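Local structure of USG-1 protein homolog (Pseudomonas aeruginosa, 2HJS) at residues L71-A76 with S94-S99; R87-G92 with A123-L128; L156-S161 with D246-T251; N198-V203 with C237-V242; V258-V263 with G297-G302. The protein belongs to the aspartate-semialdehyde dehydrogenase family, forms a dimer and probably binds NAD or NADP, its own reaction being unestablished. All blocks are in the same frame, centred on the assembly; numbering follows the deposited sequence.

Contact 1 of 5, residues L71-A76 with S94-S99; sequences LAFFAA and SVIDLS
Carboxylate oxygen OD1 of D97 lies 3.7 Å from F74 CB on the neighbouring strand and is gripped twice by S99. The backbone N of S99 reaches it from above the carboxylate plane, closing an Asx turn. S99 OG, 2.7 Å from D97 OD1, donates to the syn lone pair, and its torsion (chi1 70°) is what folds the hydroxyl back over the turn. The second oxygen, OD2, is hydrogen-bonded to S81 OG of helix 78-90, so partners at both oxygens fix the rotation of this buried acid.

Before the turn, strands 71-74 and 94-97 run parallel, with an angle of 17° between their axes. Four backbone bonds join them: A72 N to S94 O, I96 N to A72 O, F74 N to I96 O and L98 N to F74 O, each 2.8 Å long. L98 CD1 also packs 3.4 Å from F74 O.

On the face carrying L71, F73 and I96, the end of I96 serves two partners: its CD1 is 3.8 Å from F73 CE1 and 4.0 Å from L71 CD1. F73 and I96 lie alongside each other, and helices 17-28 and 317-336 pack on this side. On the face of A72, V95, F74 and D97, V95 CG1 comes within 3.5 Å of F74 CD1, with H84 and A85 of helix 78-90 above. Strand 71-74, helix 78-90 and strand 94-97 thus form a beta-alpha-beta crossover unit in the parallel part of a Rossmann-type domain, predicted to bind NAD.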
# COMPACT_ATOMS: atom_id res chain seq x y z
N LEU A 71 4.83 33.91 -19.29
CA LEU A 71 4.41 32.61 -18.74
C LEU A 71 4.87 32.47 -17.27
O LEU A 71 5.98 32.89 -16.94
CB LEU A 71 4.99 31.44 -19.57
CG LEU A 71 4.73 29.97 -19.12
CD1 LEU A 71 3.22 29.60 -19.14
CD2 LEU A 71 5.50 29.01 -20.03
N ALA A 72 4.01 31.87 -16.40
CA ALA A 72 4.33 31.66 -14.98
C ALA A 72 3.96 30.25 -14.54
O ALA A 72 2.84 29.78 -14.78
CB ALA A 72 3.65 32.66 -14.08
N PHE A 73 4.92 29.57 -13.93
CA PHE A 73 4.67 28.30 -13.27
C PHE A 73 4.43 28.59 -11.80
O PHE A 73 5.32 29.14 -11.13
CB PHE A 73 5.88 27.40 -13.41
CG PHE A 73 6.18 27.02 -14.84
CD1 PHE A 73 5.52 25.93 -15.43
CD2 PHE A 73 7.12 27.74 -15.58
CE1 PHE A 73 5.81 25.55 -16.75
CE2 PHE A 73 7.41 27.38 -16.92
CZ PHE A 73 6.76 26.27 -17.50
N PHE A 74 3.23 28.25 -11.31
CA PHE A 74 2.92 28.40 -9.89
C PHE A 74 3.12 27.05 -9.20
O PHE A 74 2.27 26.17 -9.28
CB PHE A 74 1.49 28.93 -9.70
CG PHE A 74 1.37 30.44 -9.76
CD1 PHE A 74 1.56 31.13 -10.96
CD2 PHE A 74 1.03 31.17 -8.62
CE1 PHE A 74 1.46 32.54 -11.01
CE2 PHE A 74 0.90 32.56 -8.66
CZ PHE A 74 1.13 33.24 -9.85
N ALA A 75 4.26 26.91 -8.53
CA ALA A 75 4.62 25.70 -7.82
C ALA A 75 4.71 25.99 -6.32
O ALA A 75 5.52 25.39 -5.61
CB ALA A 75 5.96 25.16 -8.35
N ALA A 76 3.89 26.93 -5.84
CA ALA A 76 3.90 27.31 -4.42
C ALA A 76 2.66 26.77 -3.68
O ALA A 76 1.84 26.08 -4.27
CB ALA A 76 3.99 28.82 -4.29
N SER A 94 0.38 33.95 -18.95
CA SER A 94 -0.27 32.66 -18.95
C SER A 94 0.20 31.91 -17.71
O SER A 94 1.37 32.00 -17.32
CB SER A 94 0.10 31.87 -20.20
OG SER A 94 -0.65 32.27 -21.32
N VAL A 95 -0.70 31.19 -17.08
CA VAL A 95 -0.37 30.57 -15.80
C VAL A 95 -0.54 29.09 -15.86
O VAL A 95 -1.58 28.59 -16.31
CB VAL A 95 -1.22 31.17 -14.65
CG1 VAL A 95 -0.96 30.44 -13.34
CG2 VAL A 95 -0.91 32.65 -14.50
N ILE A 96 0.47 28.37 -15.41
CA ILE A 96 0.31 26.95 -15.13
C ILE A 96 0.43 26.74 -13.62
O ILE A 96 1.51 26.94 -13.05
CB ILE A 96 1.33 26.09 -15.89
CG1 ILE A 96 1.07 26.17 -17.40
CG2 ILE A 96 1.27 24.60 -15.44
CD1 ILE A 96 2.32 25.85 -18.18
N ASP A 97 -0.67 26.36 -12.98
CA ASP A 97 -0.72 26.26 -11.53
C ASP A 97 -0.65 24.80 -11.08
O ASP A 97 -1.54 24.02 -11.39
CB ASP A 97 -2.02 26.89 -11.01
CG ASP A 97 -2.18 26.77 -9.49
OD1 ASP A 97 -1.17 26.56 -8.77
OD2 ASP A 97 -3.34 26.86 -9.01
N LEU A 98 0.39 24.43 -10.35
CA LEU A 98 0.58 23.05 -9.95
C LEU A 98 -0.17 22.71 -8.64
O LEU A 98 -0.21 21.56 -8.26
CB LEU A 98 2.07 22.72 -9.82
CG LEU A 98 2.94 22.70 -11.12
CD1 LEU A 98 3.29 24.11 -11.72
CD2 LEU A 98 4.21 22.00 -10.84
N SER A 99 -0.75 23.70 -7.98
CA SER A 99 -1.35 23.50 -6.66
C SER A 99 -2.81 23.05 -6.76
O SER A 99 -3.39 22.61 -5.79
CB SER A 99 -1.27 24.79 -5.85
OG SER A 99 -2.15 25.74 -6.40

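Contact 2 of 5, residues R87-G92 with A123-L128; sequences RARAAG and AAPFLL
The guanidinium of R89 meets L127 over one face and P125 at its edge. L127 CB stands above the rim, 3.5 Å from R89 NE, and the two side chains cross at about a right angle. At the edge, R89 NH1 donates to P125 O over 3.1 Å. This bond is nearly straight (170° at the hydrogen) and lies in both the guanidinium and the carbonyl plane, so the oxygen at the edge and the methylene over one face limit the group's rotation and fix its orientation. The F126 ring has A124 CA over one face, 3.8 Å above its plane, a contact within the loop itself.

R89 gets to the loop by bending: CG leaves anti to the backbone N (chi1 152°), and the chain then turns at chi2 and chi3, which brings CD within 3.2 Å of P125 O. Below it, the proline ring rests on the helix terminus. P125 CG is 3.7 Å from R89 O and P125 CB is 3.7 Å from G92 O. G92, with positive phi, ends the helix in a Schellman motif, its N bonded to R89 O; a cis peptide precedes P125.

The contact therefore ties the C-terminal end of helix 78-90 to the loop entering strand 127-129, the outermost strand on that side of the sheet within the chain. A88 and L127 both touch V95 of the adjacent strand 94-97, while F126 packs on L333 of helix 317-336.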
# COMPACT_ATOMS: atom_id res chain seq x y z
N ARG A 87 -4.88 37.30 -10.88
CA ARG A 87 -4.24 38.62 -11.06
C ARG A 87 -3.10 38.57 -12.09
O ARG A 87 -3.01 39.42 -12.96
CB ARG A 87 -3.74 39.19 -9.73
CG ARG A 87 -4.86 39.83 -8.89
CD ARG A 87 -4.49 40.08 -7.41
NE ARG A 87 -3.08 40.45 -7.24
CZ ARG A 87 -2.57 41.68 -7.35
NH1 ARG A 87 -1.26 41.85 -7.16
NH2 ARG A 87 -3.34 42.74 -7.65
N ALA A 88 -2.26 37.53 -12.01
CA ALA A 88 -1.20 37.33 -12.99
C ALA A 88 -1.73 37.16 -14.42
O ALA A 88 -1.12 37.68 -15.36
CB ALA A 88 -0.31 36.14 -12.62
N ARG A 89 -2.83 36.41 -14.58
CA ARG A 89 -3.39 36.19 -15.91
C ARG A 89 -3.97 37.49 -16.48
O ARG A 89 -3.82 37.78 -17.69
CB ARG A 89 -4.41 35.04 -15.97
CG ARG A 89 -5.41 35.26 -17.06
CD ARG A 89 -5.91 34.05 -17.77
NE ARG A 89 -7.21 33.69 -17.25
CZ ARG A 89 -8.08 32.86 -17.84
NH1 ARG A 89 -7.84 32.32 -19.03
NH2 ARG A 89 -9.22 32.60 -17.23
N ALA A 90 -4.60 38.30 -15.62
CA ALA A 90 -5.17 39.56 -16.04
C ALA A 90 -4.06 40.44 -16.62
O ALA A 90 -4.31 41.27 -17.52
CB ALA A 90 -5.84 40.26 -14.86
N ALA A 91 -2.83 40.24 -16.10
CA ALA A 91 -1.66 41.05 -16.44
C ALA A 91 -1.04 40.60 -17.79
O ALA A 91 -0.05 41.29 -18.39
CB ALA A 91 -0.64 41.06 -15.29
N GLY A 92 -1.60 39.46 -18.27
CA GLY A 92 -1.26 39.03 -19.67
C GLY A 92 -0.42 37.78 -19.63
O GLY A 92 -0.09 37.18 -20.66
N ALA A 123 -8.74 30.72 -24.70
CA ALA A 123 -7.99 31.77 -25.38
C ALA A 123 -6.86 32.28 -24.51
O ALA A 123 -7.03 32.46 -23.31
CB ALA A 123 -8.91 32.91 -25.81
N ALA A 124 -5.70 32.52 -25.12
CA ALA A 124 -4.53 33.10 -24.46
C ALA A 124 -4.80 34.55 -24.03
O ALA A 124 -5.39 35.30 -24.79
CB ALA A 124 -3.35 33.07 -25.42
N PRO A 125 -4.32 34.97 -22.85
CA PRO A 125 -3.57 34.25 -21.78
C PRO A 125 -4.28 33.05 -21.12
O PRO A 125 -5.46 33.12 -20.77
CB PRO A 125 -3.29 35.33 -20.74
CG PRO A 125 -4.19 36.50 -21.10
CD PRO A 125 -4.48 36.42 -22.55
N PHE A 126 -3.55 31.94 -20.96
CA PHE A 126 -4.11 30.72 -20.41
C PHE A 126 -4.06 30.73 -18.88
O PHE A 126 -3.26 31.44 -18.26
CB PHE A 126 -3.41 29.49 -20.99
CG PHE A 126 -3.48 29.39 -22.50
CD1 PHE A 126 -4.53 28.73 -23.13
CD2 PHE A 126 -2.48 29.97 -23.30
CE1 PHE A 126 -4.59 28.63 -24.52
CE2 PHE A 126 -2.54 29.88 -24.71
CZ PHE A 126 -3.59 29.21 -25.31
N LEU A 127 -4.96 29.98 -18.27
CA LEU A 127 -4.88 29.70 -16.85
C LEU A 127 -5.27 28.24 -16.63
O LEU A 127 -6.45 27.88 -16.67
CB LEU A 127 -5.74 30.69 -16.05
CG LEU A 127 -5.95 30.39 -14.55
CD1 LEU A 127 -4.63 30.26 -13.79
CD2 LEU A 127 -6.85 31.45 -13.92
N LEU A 128 -4.26 27.41 -16.42
CA LEU A 128 -4.44 25.97 -16.42
C LEU A 128 -3.86 25.40 -15.17
O LEU A 128 -2.96 26.00 -14.58
CB LEU A 128 -3.70 25.34 -17.60
CG LEU A 128 -3.97 26.01 -18.95
CD1 LEU A 128 -2.87 25.68 -19.93
CD2 LEU A 128 -5.35 25.61 -19.47

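Contact 3 of 5, residues L156-S161 with D246-T251; sequences LTACLS and DSLSVT
L248 is the apolar centre: its CD2 lies 3.6 Å from A158 CB, and its CB is 3.8 Å from L156 CD1. The same methyl of L156 meets V250 CG2 at 4.0 Å. With CG anti to the backbone N (chi1 168°), L156 leans across toward strand 246-254 and crosses both partners at a slant. V250 continues onto L138 of helix 133-145, which packs on this face.

Beneath these side chains the strands run antiparallel, at 164° between their directions. T157 with S249 and C159 with S247 are the hydrogen-bonded pairs, each closed by two N-H to O bonds. The longest of the four, S247 N to C159 O, is 3.1 Å, and T157 N to S249 O (2.9 Å) is almost perfectly straight.

The opposite face carries T157, C159, S247 and S249 and meets the second subunit. T157 OG1 is hydrogen-bonded to T157 OG1 of the second subunit, whose L199 packs on C159 and S247.

Polarity gathers at the end near S161. One water donates to C159 O and accepts from S247 OG (2.8 Å from that hydroxyl), tying side chain to backbone across the pair. Another lies between S161 OG, 2.7 Å away, and D246 OD1, its approach to the latter being doubtfully short. The arrangement is characteristic of the GAPDH-like dimerisation domain: a mixed sheet with helix on one face and the partner subunit on the other.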
# COMPACT_ATOMS: atom_id res chain seq x y z
N LEU A 156 -7.70 2.32 -7.17
CA LEU A 156 -6.36 2.81 -6.92
C LEU A 156 -6.04 2.77 -5.43
O LEU A 156 -6.78 3.32 -4.62
CB LEU A 156 -6.20 4.23 -7.46
CG LEU A 156 -4.95 5.02 -7.04
CD1 LEU A 156 -3.64 4.43 -7.63
CD2 LEU A 156 -5.12 6.48 -7.47
N THR A 157 -4.94 2.11 -5.08
CA THR A 157 -4.35 2.26 -3.76
C THR A 157 -3.00 2.94 -3.97
O THR A 157 -2.08 2.35 -4.53
CB THR A 157 -4.13 0.91 -3.05
OG1 THR A 157 -5.38 0.22 -2.93
CG2 THR A 157 -3.54 1.12 -1.65
N ALA A 158 -2.88 4.17 -3.51
CA ALA A 158 -1.66 4.93 -3.72
C ALA A 158 -0.85 4.96 -2.44
O ALA A 158 -1.36 5.39 -1.41
CB ALA A 158 -1.99 6.35 -4.18
N CYS A 159 0.39 4.50 -2.49
CA CYS A 159 1.30 4.56 -1.34
C CYS A 159 2.24 5.73 -1.54
O CYS A 159 3.12 5.70 -2.42
CB CYS A 159 2.08 3.27 -1.19
SG CYS A 159 0.97 1.84 -0.94
N LEU A 160 2.03 6.76 -0.73
CA LEU A 160 2.69 8.04 -0.92
C LEU A 160 3.93 8.09 -0.03
O LEU A 160 3.89 7.65 1.12
CB LEU A 160 1.74 9.19 -0.54
CG LEU A 160 0.84 9.78 -1.64
CD1 LEU A 160 0.01 8.77 -2.30
CD2 LEU A 160 -0.07 10.91 -1.09
N SER A 161 5.02 8.62 -0.56
CA SER A 161 6.23 8.90 0.23
C SER A 161 6.04 10.17 1.06
O SER A 161 5.13 10.97 0.76
CB SER A 161 7.40 9.13 -0.72
OG SER A 161 7.22 10.34 -1.43
N ASP A 246 6.02 8.07 -5.80
CA ASP A 246 4.68 7.47 -5.62
C ASP A 246 4.73 6.01 -6.07
O ASP A 246 5.32 5.73 -7.10
CB ASP A 246 3.65 8.19 -6.48
CG ASP A 246 3.44 9.62 -6.05
OD1 ASP A 246 3.50 9.94 -4.82
OD2 ASP A 246 3.20 10.44 -6.96
N SER A 247 4.12 5.11 -5.30
CA SER A 247 3.96 3.70 -5.67
C SER A 247 2.46 3.39 -5.76
O SER A 247 1.75 3.46 -4.77
CB SER A 247 4.62 2.78 -4.62
OG SER A 247 5.99 3.13 -4.43
N LEU A 248 1.96 3.04 -6.95
CA LEU A 248 0.52 2.89 -7.14
C LEU A 248 0.16 1.45 -7.48
O LEU A 248 0.79 0.85 -8.34
CB LEU A 248 0.02 3.80 -8.27
CG LEU A 248 0.50 5.26 -8.31
CD1 LEU A 248 -0.15 5.98 -9.49
CD2 LEU A 248 0.17 5.96 -7.00
N SER A 249 -0.86 0.92 -6.82
CA SER A 249 -1.42 -0.37 -7.19
C SER A 249 -2.81 -0.15 -7.76
O SER A 249 -3.72 0.35 -7.10
CB SER A 249 -1.45 -1.31 -5.98
OG SER A 249 -2.09 -2.51 -6.35
N VAL A 250 -2.97 -0.51 -9.03
CA VAL A 250 -4.17 -0.21 -9.81
C VAL A 250 -4.85 -1.52 -10.21
O VAL A 250 -4.17 -2.47 -10.58
CB VAL A 250 -3.78 0.62 -11.06
CG1 VAL A 250 -5.01 0.95 -11.93
CG2 VAL A 250 -3.03 1.95 -10.66
N THR A 251 -6.18 -1.58 -10.11
CA THR A 251 -6.98 -2.68 -10.67
C THR A 251 -8.02 -2.10 -11.62
O THR A 251 -8.81 -1.23 -11.23
CB THR A 251 -7.74 -3.45 -9.60
OG1 THR A 251 -6.85 -3.75 -8.53
CG2 THR A 251 -8.31 -4.78 -10.15
O HOH W 1 6.04 5.30 -2.72
O HOH W 2 4.91 10.50 -2.87

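Contact 4 of 5, residues N198-V203 with C237-V242; sequences NLLAQV and CIQAPV
Q239 runs alongside L200 from its first carbon: Q239 CB lies 3.7 Å from L200 CB and also touches L200 CG. Leaving anti to the backbone N (chi1 -176°), Q239 CG passes L200 CD1 at 4.0 Å. A bend at chi2 (87°) then swings the amide toward V203, which it meets crosswise, OE1 being 4.0 Å from V203 CG2. NE2 makes weak hydrogen bonds to L160 O and S161 O of the adjacent strand end.

The backbones of Q239 and L200 form a single antiparallel bridge, L200 N to Q239 O (3.0 Å) and Q239 N to L200 O (3.1 Å). Where direct pairing stops, a water takes over: it accepts from V203 N and donates to C237 O, 2.8 Å from the latter. On the other side of the bridge L199 CD2 packs against A240 CB at 3.8 Å.

The loop 198-203 also faces the second subunit: A201 O bonds R298 NH1 and N198 OD1 bonds V285 N of that chain, while N198 ND2 bonds Q194 O of its own. Within the chain, then, two backbone hydrogen bonds and one bridging water supply the polar links across this buried contact, the side chains meet mainly through carbon, and several polar groups of the loop serve the dimer.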
# COMPACT_ATOMS: atom_id res chain seq x y z
N ASN A 198 6.02 2.80 9.80
CA ASN A 198 4.57 2.72 10.02
C ASN A 198 3.84 3.02 8.73
O ASN A 198 4.39 3.67 7.86
CB ASN A 198 4.14 3.71 11.10
CG ASN A 198 2.92 3.22 11.88
OD1 ASN A 198 2.48 2.10 11.70
ND2 ASN A 198 2.40 4.06 12.77
N LEU A 199 2.61 2.52 8.58
CA LEU A 199 1.78 2.89 7.42
C LEU A 199 0.56 3.64 7.93
O LEU A 199 -0.17 3.12 8.79
CB LEU A 199 1.36 1.65 6.61
CG LEU A 199 2.48 1.00 5.78
CD1 LEU A 199 2.16 -0.46 5.52
CD2 LEU A 199 2.78 1.72 4.48
N LEU A 200 0.37 4.88 7.48
CA LEU A 200 -0.80 5.64 7.92
C LEU A 200 -1.95 5.38 6.96
O LEU A 200 -1.76 5.34 5.75
CB LEU A 200 -0.51 7.14 8.02
CG LEU A 200 0.80 7.58 8.70
CD1 LEU A 200 0.81 9.11 8.82
CD2 LEU A 200 0.97 6.90 10.06
N ALA A 201 -3.15 5.21 7.50
CA ALA A 201 -4.32 4.86 6.68
C ALA A 201 -4.75 5.96 5.71
O ALA A 201 -5.41 5.67 4.71
CB ALA A 201 -5.50 4.47 7.59
N GLN A 202 -4.41 7.21 6.02
CA GLN A 202 -4.84 8.37 5.27
C GLN A 202 -3.73 9.40 5.29
O GLN A 202 -2.87 9.37 6.19
CB GLN A 202 -6.12 8.99 5.87
CG GLN A 202 -5.93 9.60 7.23
CD GLN A 202 -7.21 9.57 8.07
OE1 GLN A 202 -7.99 8.62 8.01
NE2 GLN A 202 -7.44 10.63 8.83
N VAL A 203 -3.77 10.32 4.33
CA VAL A 203 -2.85 11.47 4.30
C VAL A 203 -3.64 12.76 4.70
O VAL A 203 -4.41 13.30 3.92
CB VAL A 203 -2.19 11.59 2.90
CG1 VAL A 203 -1.30 12.83 2.79
CG2 VAL A 203 -1.40 10.32 2.57
N CYS A 237 -5.37 6.83 -0.48
CA CYS A 237 -3.97 7.25 -0.34
C CYS A 237 -3.45 6.95 1.05
O CYS A 237 -3.98 7.43 2.06
CB CYS A 237 -3.79 8.74 -0.66
SG CYS A 237 -4.15 9.08 -2.38
N ILE A 238 -2.39 6.16 1.08
CA ILE A 238 -1.77 5.70 2.30
C ILE A 238 -0.43 6.42 2.40
O ILE A 238 0.19 6.72 1.39
CB ILE A 238 -1.55 4.17 2.20
CG1 ILE A 238 -2.88 3.46 2.35
CG2 ILE A 238 -0.55 3.63 3.22
CD1 ILE A 238 -2.80 2.08 1.70
N GLN A 239 -0.01 6.71 3.63
CA GLN A 239 1.30 7.31 3.85
C GLN A 239 2.33 6.23 4.20
O GLN A 239 2.19 5.57 5.24
CB GLN A 239 1.22 8.29 5.01
CG GLN A 239 2.51 9.03 5.24
CD GLN A 239 2.57 10.23 4.40
OE1 GLN A 239 1.87 11.22 4.66
NE2 GLN A 239 3.37 10.17 3.33
N ALA A 240 3.35 6.04 3.36
CA ALA A 240 4.36 4.99 3.61
C ALA A 240 5.62 5.59 4.20
O ALA A 240 5.93 6.77 3.95
CB ALA A 240 4.69 4.25 2.30
N PRO A 241 6.37 4.80 5.00
CA PRO A 241 7.62 5.39 5.50
C PRO A 241 8.72 5.32 4.42
O PRO A 241 9.70 4.56 4.55
CB PRO A 241 7.94 4.52 6.72
CG PRO A 241 7.34 3.14 6.35
CD PRO A 241 6.17 3.41 5.46
N VAL A 242 8.53 6.07 3.34
CA VAL A 242 9.52 6.13 2.26
C VAL A 242 9.77 7.59 1.96
O VAL A 242 8.89 8.42 2.18
CB VAL A 242 9.18 5.22 0.99
CG1 VAL A 242 8.26 4.04 1.34
CG2 VAL A 242 8.68 5.96 -0.15
O HOH W 3 -5.53 9.70 2.23

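Contact 5 of 5, residues V258-V263 with G297-G302; sequences VDLAAV and GRVRAG
V263 and V299 make the tight, enclosed part of this contact, with V263 CG1 3.8 Å from V299 CG1 and the two side chains crossing at a slant. V263 is buried, and V299 is packed further by T264 and L267 of the same helix and by L311 of strand 308-315. L260, one turn earlier, lies over the strand backbone: its CD1 is 3.6 Å from A301 N and its CD2 is 3.8 Å from R300 C. Its CG stands anti to the carbonyl carbon (chi1 -62°), which sends the two methyls down onto the R300-A301 peptide.

Close as it is to the backbone, this end is the more open one. L260 and A301 are both partly exposed, and a bound dioxane, probably from the crystallisation liquor, sits about 4 Å from the L260 side chain. Side-chain contacts are looser here: L260 CD1 is 4.1 Å from A301 CB, and L260 CD2 is 4.2 Å from V299 CG1. No hydrogen bond spans the contact; van der Waals contact, between side chains and against the peptide, joins the segments.

R300 turns the other way. Its NH1 donates to R298 O over 3.0 Å, in the guanidinium plane and on a carbonyl lone pair. R300 CZ also lies over one face of the R298 guanidinium, which forms a salt bridge with E215 of the second subunit; that carboxylate would be expected to ease the pairing of the two cations. R300 itself bonds T236 of the second subunit only weakly. Helix 260-269 thus packs on one face of strand 294-301 while R298 serves the dimer, the helix-on-sheet layering of the GAPDH-like dimerisation domain.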
# COMPACT_ATOMS: atom_id res chain seq x y z
N VAL A 258 -9.04 -9.17 -20.88
CA VAL A 258 -7.94 -8.28 -21.24
C VAL A 258 -6.85 -9.04 -21.99
O VAL A 258 -6.39 -10.09 -21.53
CB VAL A 258 -7.34 -7.57 -19.99
CG1 VAL A 258 -6.20 -6.66 -20.37
CG2 VAL A 258 -8.40 -6.76 -19.27
N ASP A 259 -6.46 -8.51 -23.15
CA ASP A 259 -5.30 -8.97 -23.90
C ASP A 259 -4.08 -8.37 -23.20
O ASP A 259 -3.74 -7.22 -23.43
CB ASP A 259 -5.36 -8.46 -25.34
CG ASP A 259 -4.32 -9.12 -26.27
OD1 ASP A 259 -3.39 -9.82 -25.79
OD2 ASP A 259 -4.46 -8.93 -27.51
N LEU A 260 -3.47 -9.16 -22.32
CA LEU A 260 -2.32 -8.71 -21.54
C LEU A 260 -1.12 -8.31 -22.43
O LEU A 260 -0.51 -7.28 -22.21
CB LEU A 260 -1.92 -9.79 -20.52
CG LEU A 260 -2.97 -10.13 -19.46
CD1 LEU A 260 -2.52 -11.30 -18.57
CD2 LEU A 260 -3.38 -8.93 -18.63
N ALA A 261 -0.81 -9.13 -23.43
CA ALA A 261 0.25 -8.80 -24.39
C ALA A 261 0.06 -7.42 -25.03
O ALA A 261 1.03 -6.68 -25.20
CB ALA A 261 0.33 -9.88 -25.48
N ALA A 262 -1.18 -7.08 -25.38
CA ALA A 262 -1.50 -5.78 -25.99
C ALA A 262 -1.29 -4.62 -25.01
O ALA A 262 -0.78 -3.56 -25.38
CB ALA A 262 -2.93 -5.77 -26.52
N VAL A 263 -1.66 -4.85 -23.75
CA VAL A 263 -1.43 -3.89 -22.68
C VAL A 263 0.07 -3.56 -22.55
O VAL A 263 0.47 -2.39 -22.55
CB VAL A 263 -1.99 -4.41 -21.32
CG1 VAL A 263 -1.53 -3.52 -20.18
CG2 VAL A 263 -3.50 -4.49 -21.36
N GLY A 297 4.85 -2.03 -13.98
CA GLY A 297 5.04 -3.47 -13.96
C GLY A 297 3.87 -4.26 -13.40
O GLY A 297 2.79 -3.71 -13.13
N ARG A 298 4.11 -5.57 -13.24
CA ARG A 298 3.18 -6.54 -12.66
C ARG A 298 1.87 -6.59 -13.43
O ARG A 298 0.81 -6.77 -12.83
CB ARG A 298 2.94 -6.29 -11.15
CG ARG A 298 4.18 -6.41 -10.26
CD ARG A 298 3.81 -6.94 -8.89
NE ARG A 298 3.19 -8.26 -8.99
CZ ARG A 298 2.41 -8.82 -8.08
NH1 ARG A 298 2.17 -8.20 -6.93
NH2 ARG A 298 1.89 -10.04 -8.31
N VAL A 299 1.94 -6.40 -14.74
CA VAL A 299 0.75 -6.47 -15.59
C VAL A 299 0.28 -7.91 -15.60
O VAL A 299 1.01 -8.79 -16.03
CB VAL A 299 1.03 -5.98 -17.03
CG1 VAL A 299 -0.20 -6.24 -17.96
CG2 VAL A 299 1.41 -4.50 -17.04
N ARG A 300 -0.92 -8.15 -15.10
CA ARG A 300 -1.46 -9.51 -15.00
C ARG A 300 -2.99 -9.46 -14.92
O ARG A 300 -3.55 -8.40 -14.62
CB ARG A 300 -0.91 -10.21 -13.74
CG ARG A 300 -1.32 -9.48 -12.45
CD ARG A 300 -0.47 -9.91 -11.27
NE ARG A 300 -1.03 -9.49 -9.97
CZ ARG A 300 -0.90 -8.27 -9.45
NH1 ARG A 300 -0.27 -7.29 -10.10
NH2 ARG A 300 -1.43 -8.00 -8.26
N ALA A 301 -3.64 -10.59 -15.18
CA ALA A 301 -5.06 -10.69 -14.99
C ALA A 301 -5.39 -11.12 -13.55
O ALA A 301 -4.49 -11.51 -12.79
CB ALA A 301 -5.66 -11.68 -15.97
N GLY A 302 -6.67 -11.03 -13.19
CA GLY A 302 -7.17 -11.57 -11.93
C GLY A 302 -6.93 -13.07 -11.92
O GLY A 302 -6.85 -13.70 -12.99

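How the contacts relate
Contacts 1 and 2 belong to the predicted NAD-binding half. Contact 1 includes strand 94-97, and strand 127-129 of contact 2 is its neighbour in the sheet: the centres are 11 Å apart, and V95 N to F126 O and D97 N to L128 O, both 2.8 Å, are probable hydrogen bonds between them. Contacts 3, 4 and 5 lie on the dimerisation sheet. Contact 4 adjoins contact 3 (centres 11 Å apart) through strand 233-239, whereas contact 5, 18 Å from contact 3 between centres, lies toward the other edge of the sheet. Contacts 4 and 5 also meet across the dimer interface. The halves stand apart: contacts 1 and 3 are about 12 Å apart at their nearest atoms.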